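Local coordinates for protein 5'-nucleotidase SURE (Aquifex aeolicus, PDB 2WQK) that probably hydrolyses nucleoside 5'-monophosphates to nucleosides and phosphate, using one divalent metal cation per subunit, at residues L6-G11 against V33-N38; H44-T49 against T68-V73; P51-K56 against T63-T68. All coordinates share one frame; numbering follows the deposited sequence. Where two conformers were deposited one is given.

Contact 1. Residues L6-G11 against V33-N38. With NA (sodium ion), chain D.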
loop_
_atom_site.group_PDB
_atom_site.type_symbol
_atom_site.label_atom_id
_atom_site.label_comp_id
_atom_site.label_asym_id
_atom_site.label_seq_id
_atom_site.Cartn_x
_atom_site.Cartn_y
_atom_site.Cartn_z
ATOM N N LEU A 6 2.609 14.469 -21.920
ATOM C CA LEU A 6 3.566 14.555 -20.825
ATOM C C LEU A 6 2.968 13.906 -19.600
ATOM O O LEU A 6 1.867 14.261 -19.143
ATOM C CB LEU A 6 3.869 16.038 -20.534
ATOM C CG LEU A 6 4.762 16.351 -19.328
ATOM C CD1 LEU A 6 6.110 15.633 -19.401
ATOM C CD2 LEU A 6 4.965 17.859 -19.145
ATOM N N VAL A 7 3.714 12.944 -19.047
ATOM C CA VAL A 7 3.294 12.191 -17.873
ATOM C C VAL A 7 4.440 12.236 -16.869
ATOM O O VAL A 7 5.547 12.689 -17.173
ATOM C CB VAL A 7 2.953 10.718 -18.235
ATOM C CG1 VAL A 7 1.941 10.696 -19.384
ATOM C CG2 VAL A 7 4.221 9.909 -18.573
ATOM N N ASN A 8 4.175 11.743 -15.663
ATOM C CA ASN A 8 5.256 11.512 -14.714
ATOM C C ASN A 8 4.834 10.430 -13.711
ATOM O O ASN A 8 3.759 9.828 -13.856
ATOM C CB ASN A 8 5.742 12.783 -14.014
ATOM C CG ASN A 8 4.835 13.220 -12.851
ATOM O OD1 ASN A 8 3.694 12.772 -12.735
ATOM N ND2 ASN A 8 5.336 14.146 -12.010
ATOM N N ASP A 9 5.705 10.198 -12.732
ATOM C CA ASP A 9 5.429 9.251 -11.653
ATOM C C ASP A 9 5.261 9.905 -10.276
ATOM O O ASP A 9 4.871 9.242 -9.329
ATOM C CB ASP A 9 6.574 8.207 -11.592
ATOM C CG ASP A 9 6.158 6.904 -10.969
ATOM O OD1 ASP A 9 4.988 6.498 -11.029
ATOM O OD2 ASP A 9 7.057 6.287 -10.387
ATOM N N ASP A 10 5.635 11.179 -10.153
ATOM C CA ASP A 10 5.642 11.890 -8.887
ATOM C C ASP A 10 4.331 12.586 -8.576
ATOM O O ASP A 10 4.119 13.006 -7.430
ATOM C CB ASP A 10 6.799 12.896 -8.872
ATOM C CG ASP A 10 8.165 12.229 -9.074
ATOM O OD1 ASP A 10 8.384 11.143 -8.433
ATOM O OD2 ASP A 10 9.009 12.770 -9.838
ATOM N N GLY A 11 3.466 12.727 -9.589
ATOM C CA GLY A 11 2.191 13.418 -9.405
ATOM C C GLY A 11 2.124 14.714 -10.210
ATOM O O GLY A 11 3.128 15.364 -10.466
ATOM N N VAL A 33 -1.108 14.343 -18.591
ATOM C CA VAL A 33 -1.965 13.362 -17.909
ATOM C C VAL A 33 -1.012 12.720 -16.889
ATOM O O VAL A 33 -0.023 12.084 -17.287
ATOM C CB VAL A 33 -2.543 12.293 -18.878
ATOM C CG1 VAL A 33 -3.479 11.342 -18.141
ATOM C CG2 VAL A 33 -3.278 12.993 -20.042
ATOM N N ALA A 34 -1.294 12.927 -15.611
ATOM C CA ALA A 34 -0.324 12.478 -14.588
ATOM C C ALA A 34 -1.050 11.935 -13.338
ATOM O O ALA A 34 -2.221 12.261 -13.071
ATOM C CB ALA A 34 0.600 13.631 -14.210
ATOM N N PRO A 35 -0.351 11.090 -12.571
ATOM C CA PRO A 35 -0.973 10.576 -11.361
ATOM C C PRO A 35 -1.342 11.670 -10.347
ATOM O O PRO A 35 -0.772 12.764 -10.358
ATOM C CB PRO A 35 0.112 9.644 -10.765
ATOM C CG PRO A 35 1.059 9.327 -11.918
ATOM C CD PRO A 35 1.024 10.604 -12.777
ATOM N N ASP A 36 -2.274 11.362 -9.452
ATOM C CA ASP A 36 -2.664 12.308 -8.414
ATOM C C ASP A 36 -1.804 12.192 -7.122
ATOM O O ASP A 36 -2.107 12.810 -6.121
ATOM C CB ASP A 36 -4.133 12.126 -8.052
ATOM C CG ASP A 36 -4.372 10.866 -7.253
ATOM O OD1 ASP A 36 -3.652 9.880 -7.526
ATOM O OD2 ASP A 36 -5.281 10.880 -6.384
ATOM N N ARG A 37 -0.748 11.363 -7.159
ATOM C CA ARG A 37 0.074 11.047 -5.986
ATOM C C ARG A 37 1.397 10.498 -6.486
ATOM O O ARG A 37 1.556 10.112 -7.637
ATOM C CB ARG A 37 -0.576 10.011 -5.066
ATOM C CG ARG A 37 -0.712 8.625 -5.671
ATOM C CD ARG A 37 -1.776 7.759 -4.971
ATOM N NE ARG A 37 -3.136 8.263 -5.184
ATOM C CZ ARG A 37 -4.228 7.818 -4.567
ATOM N NH1 ARG A 37 -4.147 6.868 -3.638
ATOM N NH2 ARG A 37 -5.397 8.337 -4.867
ATOM N N ASN A 38 2.369 10.445 -5.597
ATOM C CA ASN A 38 3.667 9.922 -5.939
ATOM C C ASN A 38 3.642 8.399 -5.905
ATOM O O ASN A 38 3.403 7.790 -4.835
ATOM C CB ASN A 38 4.703 10.437 -4.941
ATOM C CG ASN A 38 6.093 10.238 -5.407
ATOM O OD1 ASN A 38 6.415 9.184 -5.909
ATOM N ND2 ASN A 38 6.944 11.285 -5.289
HETATM NA NA NA D . 9.765 9.327 -8.951
HETATM O O HOH W 1 5.447 13.900 -5.182
HETATM O O HOH W 2 9.878 11.210 -5.548
HETATM O O HOH W 3 11.526 9.758 -7.305
#
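With CG of Asn8 lying between its own backbone N and carbonyl carbon (chi1 80°), the side-chain amide turns toward strand 29-35 and presents OD1 to Ala34 and Pro35, 3.4 Å from Pro35 CD and almost as near the methyl of Ala34. Asn8 O sits 3.0 Å from Pro35 CD, and neither it nor Asn8 N has a partner in the model. A second torsion, CG of Asn38 anti to its backbone N (chi1 -165°), lays that side chain alongside Asp10, both pointing the same way with amide and carboxylate planes 52° apart. Two waters tie this pair together: each accepts from Asn38 ND2, while one donates to Asp10 O and the other to Asp10 OD1. That same OD1 holds the sodium ion at 2.3 Å, and Ser40 and Asn94 also bind the metal; Asn38 OD1 is hydrogen-bonded to Ser40 OG. Asp10 OD2 accepts from the backbone N of Glu95.

Asn8 also braces its own turn. Its OD1 accepts from Gly11 N (3.2 Å), an Asx motif, and its ND2 donates to Gly11 O at 3.0 Å, which fixes the rotation of the amide. Farther back, Val33 N donates to Leu6 O (3.0 Å), joining the parallel strands 3-7 and 29-35 of a beta-alpha-beta unit, whose connecting helix 15-24 packs on Leu6, Asn8 and Ala34 while helix 69-80 packs on Val7, Val33 and Pro35.

Contact 2. Residues H44-T49 against T68-V73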
loop_
_atom_site.group_PDB
_atom_site.type_symbol
_atom_site.label_atom_id
_atom_site.label_comp_id
_atom_site.label_asym_id
_atom_site.label_seq_id
_atom_site.Cartn_x
_atom_site.Cartn_y
_atom_site.Cartn_z
ATOM N N HIS A 44 3.953 -0.086 -11.113
ATOM C CA HIS A 44 3.864 0.793 -12.287
ATOM C C HIS A 44 3.140 0.165 -13.471
ATOM O O HIS A 44 3.087 0.751 -14.530
ATOM C CB HIS A 44 5.274 1.217 -12.711
ATOM C CG HIS A 44 6.043 1.872 -11.617
ATOM N ND1 HIS A 44 7.382 1.621 -11.369
ATOM C CD2 HIS A 44 5.643 2.752 -10.672
ATOM C CE1 HIS A 44 7.764 2.332 -10.318
ATOM N NE2 HIS A 44 6.735 3.035 -9.887
ATOM N N SER A 45 2.576 -1.029 -13.304
ATOM C CA SER A 45 2.008 -1.730 -14.452
ATOM C C SER A 45 0.715 -1.048 -14.958
ATOM O O SER A 45 0.134 -0.208 -14.278
ATOM C CB SER A 45 1.718 -3.209 -14.140
ATOM O OG SER A 45 0.625 -3.323 -13.271
ATOM N N LEU A 46 0.295 -1.442 -16.149
ATOM C CA LEU A 46 -0.981 -1.005 -16.720
ATOM C C LEU A 46 -2.137 -1.687 -15.939
ATOM O O LEU A 46 -2.056 -2.903 -15.595
ATOM C CB LEU A 46 -0.947 -1.318 -18.228
ATOM C CG LEU A 46 -1.868 -0.732 -19.277
ATOM C CD1 LEU A 46 -2.000 0.769 -19.152
ATOM C CD2 LEU A 46 -1.334 -1.176 -20.655
ATOM N N THR A 47 -3.155 -0.912 -15.573
ATOM C CA THR A 47 -4.287 -1.339 -14.689
ATOM C C THR A 47 -5.392 -1.897 -15.598
ATOM O O THR A 47 -6.020 -1.146 -16.331
ATOM C CB THR A 47 -4.827 -0.116 -13.810
ATOM O OG1 THR A 47 -3.754 0.532 -13.025
ATOM C CG2 THR A 47 -5.999 -0.537 -12.894
ATOM N N PHE A 48 -5.641 -3.208 -15.538
ATOM C CA PHE A 48 -6.648 -3.854 -16.367
ATOM C C PHE A 48 -7.848 -4.287 -15.546
ATOM O O PHE A 48 -8.900 -4.563 -16.114
ATOM C CB PHE A 48 -6.050 -5.095 -17.060
ATOM C CG PHE A 48 -5.302 -4.747 -18.305
ATOM C CD1 PHE A 48 -3.919 -4.792 -18.344
ATOM C CD2 PHE A 48 -5.984 -4.300 -19.415
ATOM C CE1 PHE A 48 -3.227 -4.422 -19.508
ATOM C CE2 PHE A 48 -5.312 -3.915 -20.564
ATOM C CZ PHE A 48 -3.932 -3.971 -20.618
ATOM N N THR A 49 -7.634 -4.428 -14.251
ATOM C CA THR A 49 -8.568 -5.133 -13.355
ATOM C C THR A 49 -9.411 -4.178 -12.511
ATOM O O THR A 49 -10.208 -4.617 -11.724
ATOM C CB THR A 49 -7.836 -6.104 -12.369
ATOM O OG1 THR A 49 -7.168 -5.385 -11.303
ATOM C CG2 THR A 49 -6.850 -7.017 -13.123
ATOM N N THR A 68 -1.074 4.701 -12.742
ATOM C CA THR A 68 0.383 4.578 -13.013
ATOM C C THR A 68 0.757 5.406 -14.265
ATOM O O THR A 68 -0.137 5.764 -15.066
ATOM C CB THR A 68 0.771 3.136 -13.285
ATOM O OG1 THR A 68 0.040 2.660 -14.423
ATOM C CG2 THR A 68 0.488 2.246 -12.010
ATOM N N PRO A 69 2.059 5.685 -14.446
ATOM C CA PRO A 69 2.461 6.347 -15.713
ATOM C C PRO A 69 1.947 5.630 -16.958
ATOM O O PRO A 69 1.474 6.280 -17.906
ATOM C CB PRO A 69 3.984 6.366 -15.670
ATOM C CG PRO A 69 4.286 6.359 -14.138
ATOM C CD PRO A 69 3.196 5.539 -13.510
ATOM N N ALA A 70 2.000 4.294 -16.942
ATOM C CA ALA A 70 1.436 3.500 -18.021
ATOM C C ALA A 70 -0.048 3.821 -18.273
ATOM O O ALA A 70 -0.465 4.024 -19.432
ATOM C CB ALA A 70 1.651 2.014 -17.726
ATOM N N ASP A 71 -0.831 3.860 -17.189
ATOM C CA ASP A 71 -2.277 4.185 -17.262
ATOM C C ASP A 71 -2.419 5.583 -17.914
ATOM O O ASP A 71 -3.279 5.814 -18.768
ATOM C CB ASP A 71 -2.920 4.234 -15.899
ATOM C CG ASP A 71 -2.985 2.849 -15.206
ATOM O OD1 ASP A 71 -2.962 1.824 -15.924
ATOM O OD2 ASP A 71 -3.097 2.842 -13.952
ATOM N N CYS A 72 -1.583 6.500 -17.457
ATOM C CA CYS A 72 -1.666 7.894 -17.931
ATOM C C CYS A 72 -1.385 7.983 -19.449
ATOM O O CYS A 72 -2.047 8.745 -20.177
ATOM C CB CYS A 72 -0.715 8.802 -17.138
ATOM S SG CYS A 72 -1.158 9.042 -15.438
ATOM N N VAL A 73 -0.349 7.274 -19.909
ATOM C CA VAL A 73 -0.017 7.274 -21.329
ATOM C C VAL A 73 -1.158 6.687 -22.153
ATOM O O VAL A 73 -1.572 7.249 -23.166
ATOM C CB VAL A 73 1.315 6.547 -21.638
ATOM C CG1 VAL A 73 1.539 6.361 -23.147
ATOM C CG2 VAL A 73 2.492 7.226 -20.903
HETATM O O HOH W 4 4.031 3.013 -15.331
#
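Asp71 OD2 is gripped by two donors, the hydroxyl of Thr47 from across the contact and the backbone N of Thr68 from its own segment. Thr47 OG1 donates to the syn lone pair of OD2 at 2.6 Å, whereas Thr68 N arrives from above the carboxylate plane, 3.0 Å from OD2. The other oxygen also works through its syn lone pair, taking the N-H of Thr47 with a 2.8 Å bond from N to Asp71 OD1. Thr47 thus holds both carboxylate oxygens, its OG1 placed beside its own backbone N by a chi1 of -55°. An alanine in place of Asp71 would probably leave the N-H and hydroxyl of Thr47, and the N-H of Thr68, without this acceptor, undoing half of the capping box.

Thr68 OG1 donates to Ser45 O (2.9 Å) from above the carbonyl plane and accepts from Asp71 N. Leu46 CD1 reaches over the first turn of the helix, 4.1 Å from Ala70 CB, and one water bridges His44 O and Ala70 N. Beyond the segments, His44 NE2 is hydrogen-bonded to Leu39 O, and the rings of Phe48 and Tyr185 of the second subunit meet with their planes nearly perpendicular. The reciprocal bonds of Thr68 and Asp71 are those of a capping box, here at the N-terminus of helix 69-80.

Contact 3. Residues P51-K56 against T63-T68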
loop_
_atom_site.group_PDB
_atom_site.type_symbol
_atom_site.label_atom_id
_atom_site.label_comp_id
_atom_site.label_asym_id
_atom_site.label_seq_id
_atom_site.Cartn_x
_atom_site.Cartn_y
_atom_site.Cartn_z
ATOM N N PRO A 51 -11.218 0.053 -12.657
ATOM C CA PRO A 51 -11.410 1.293 -13.395
ATOM C C PRO A 51 -10.624 2.434 -12.775
ATOM O O PRO A 51 -10.129 2.320 -11.654
ATOM C CB PRO A 51 -12.899 1.535 -13.249
ATOM C CG PRO A 51 -13.231 0.999 -11.960
ATOM C CD PRO A 51 -12.350 -0.222 -11.760
ATOM N N LEU A 52 -10.541 3.526 -13.529
ATOM C CA LEU A 52 -9.693 4.650 -13.202
ATOM C C LEU A 52 -10.471 5.952 -13.356
ATOM O O LEU A 52 -11.045 6.199 -14.411
ATOM C CB LEU A 52 -8.491 4.663 -14.145
ATOM C CG LEU A 52 -7.501 3.500 -13.974
ATOM C CD1 LEU A 52 -6.595 3.402 -15.215
ATOM C CD2 LEU A 52 -6.733 3.655 -12.687
ATOM N N LYS A 53 -10.492 6.752 -12.304
ATOM C CA LYS A 53 -11.074 8.080 -12.406
ATOM C C LYS A 53 -10.050 8.994 -13.075
ATOM O O LYS A 53 -8.872 8.966 -12.747
ATOM C CB LYS A 53 -11.412 8.626 -11.038
ATOM C CG LYS A 53 -12.467 7.834 -10.264
ATOM C CD LYS A 53 -12.947 8.643 -9.047
ATOM C CE LYS A 53 -11.910 8.781 -7.973
ATOM N NZ LYS A 53 -12.497 9.484 -6.800
ATOM N N MET A 54 -10.529 9.834 -13.982
ATOM C CA MET A 54 -9.636 10.847 -14.583
ATOM C C MET A 54 -10.359 12.168 -14.510
ATOM O O MET A 54 -11.522 12.246 -14.936
ATOM C CB MET A 54 -9.207 10.461 -16.016
ATOM C CG MET A 54 -8.220 11.482 -16.692
ATOM S SD MET A 54 -7.525 10.867 -18.235
ATOM C CE MET A 54 -8.928 10.273 -19.145
ATOM N N ARG A 55 -9.666 13.158 -13.945
ATOM C CA ARG A 55 -10.233 14.471 -13.613
ATOM C C ARG A 55 -9.492 15.563 -14.370
ATOM O O ARG A 55 -8.256 15.568 -14.404
ATOM C CB ARG A 55 -10.027 14.745 -12.123
ATOM C CG ARG A 55 -10.871 13.883 -11.209
ATOM C CD ARG A 55 -12.300 14.390 -11.174
ATOM N NE ARG A 55 -13.161 13.559 -10.340
ATOM C CZ ARG A 55 -13.647 12.378 -10.701
ATOM N NH1 ARG A 55 -13.364 11.846 -11.886
ATOM N NH2 ARG A 55 -14.414 11.728 -9.855
ATOM N N LYS A 56 -10.246 16.518 -14.916
ATOM C CA LYS A 56 -9.658 17.661 -15.597
ATOM C C LYS A 56 -9.279 18.724 -14.560
ATOM O O LYS A 56 -10.156 19.201 -13.783
ATOM C CB LYS A 56 -10.656 18.215 -16.629
ATOM C CG LYS A 56 -10.098 19.363 -17.401
ATOM C CD LYS A 56 -11.109 19.838 -18.446
ATOM C CE LYS A 56 -10.577 21.028 -19.251
ATOM N NZ LYS A 56 -11.625 21.582 -20.139
ATOM N N THR A 63 -5.558 14.585 -14.393
ATOM C CA THR A 63 -4.951 13.618 -13.490
ATOM C C THR A 63 -5.748 12.331 -13.489
ATOM O O THR A 63 -6.982 12.334 -13.571
ATOM C CB THR A 63 -4.822 14.157 -12.040
ATOM O OG1 THR A 63 -4.090 13.218 -11.229
ATOM C CG2 THR A 63 -6.182 14.515 -11.370
ATOM N N VAL A 64 -5.001 11.228 -13.361
ATOM C CA VAL A 64 -5.592 9.912 -13.225
ATOM C C VAL A 64 -5.412 9.494 -11.743
ATOM O O VAL A 64 -4.293 9.402 -11.221
ATOM C CB VAL A 64 -4.958 8.841 -14.172
ATOM C CG1 VAL A 64 -5.689 7.498 -13.991
ATOM C CG2 VAL A 64 -5.012 9.266 -15.639
ATOM N N ILE A 65 -6.535 9.303 -11.066
ATOM C CA ILE A 65 -6.530 9.024 -9.643
ATOM C C ILE A 65 -5.968 7.611 -9.385
ATOM O O ILE A 65 -6.499 6.628 -9.865
ATOM C CB ILE A 65 -7.952 9.170 -9.037
ATOM C CG1 ILE A 65 -8.511 10.579 -9.357
ATOM C CG2 ILE A 65 -7.887 8.929 -7.529
ATOM C CD1 ILE A 65 -7.659 11.690 -8.867
ATOM N N ASP A 66 -4.827 7.573 -8.704
ATOM C CA ASP A 66 -4.069 6.343 -8.482
ATOM C C ASP A 66 -3.671 5.651 -9.811
ATOM O O ASP A 66 -3.475 4.431 -9.875
ATOM C CB ASP A 66 -4.836 5.396 -7.546
ATOM C CG ASP A 66 -3.935 4.361 -6.932
ATOM O OD1 ASP A 66 -2.731 4.639 -6.781
ATOM O OD2 ASP A 66 -4.424 3.242 -6.651
ATOM N N GLY A 67 -3.474 6.446 -10.872
ATOM C CA GLY A 67 -3.093 5.933 -12.193
ATOM C C GLY A 67 -1.589 5.852 -12.327
ATOM O O GLY A 67 -0.882 6.815 -12.046
ATOM N N THR A 68 -1.074 4.701 -12.742
ATOM C CA THR A 68 0.383 4.578 -13.013
ATOM C C THR A 68 0.757 5.406 -14.265
ATOM O O THR A 68 -0.137 5.764 -15.066
ATOM C CB THR A 68 0.771 3.136 -13.285
ATOM O OG1 THR A 68 0.040 2.660 -14.423
ATOM C CG2 THR A 68 0.488 2.246 -12.010
HETATM O O HOH W 5 -9.141 5.885 -9.989
#
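Val64 spreads its two methyls between Leu52 and Met54. CG1, anti to the backbone N (chi1 -178°), comes within 4.0 Å of Leu52 CB, while CG2 meets Met54 SD at the same distance. In Met54 the extended first two torsions run CG and SD alongside Val64 CG2, and the bend at chi3 (49°) turns CE, the end of the chain, away toward Val79 and Ile80 of helix 69-80.

The side chains of Lys53 and Ile65 cross at a slant. The lysine chain bends at chi3 (-70°), bringing CE back over Ile65 CG2, 4.1 Å away, while its CB lies 3.9 Å from Ile65 CG1; the ammonium passes on to Thr49 O of the third subunit. Arg55 CB lies 3.9 Å from Thr63 CG2, and beyond it the bend at chi2 turns the rest of the chain off the hairpin; in the conformer given, the guanidinium forms a salt bridge with Asp194 of the second subunit. Thr63 directs its hydroxyl to Ala34 O.

Arg55 and Thr63 form a hydrogen-bonded antiparallel pair, with Arg55 N 2.8 Å from Thr63 O, and Ile65 N donates to Lys53 O at 2.9 Å. Strands 52-58 and 61-64 form a beta hairpin at the sheet margin within this chain, where Leu52 and Lys53 continue the sheet antiparallel into the second subunit; a type II turn, Val64 to Gly67, then leads out of it toward helix 69-80.

The three contacts illustrate how a metal site, a helix cap and a sheet edge can be built side by side: their centres lie about 10 to 11 Å apart. Contact 1 closes first along the chain; contact 2 then brackets contact 3, and the two share Thr68, where the hairpin runs into helix 69-80. Contacts 1 and 3 belong to one mixed sheet, in which strands 29-35 and 61-64 are neighbours, and the carboxylate of Asp36 takes the backbone N-H of Asp66. Contact 2 reaches contact 1 where Pro69 and His44 pack on Asp9, a predicted metal ligand. Contacts 2 and 3 both touch the second subunit, while contact 1, which holds the metal-binding loop, is touched by no other chain of the assembly.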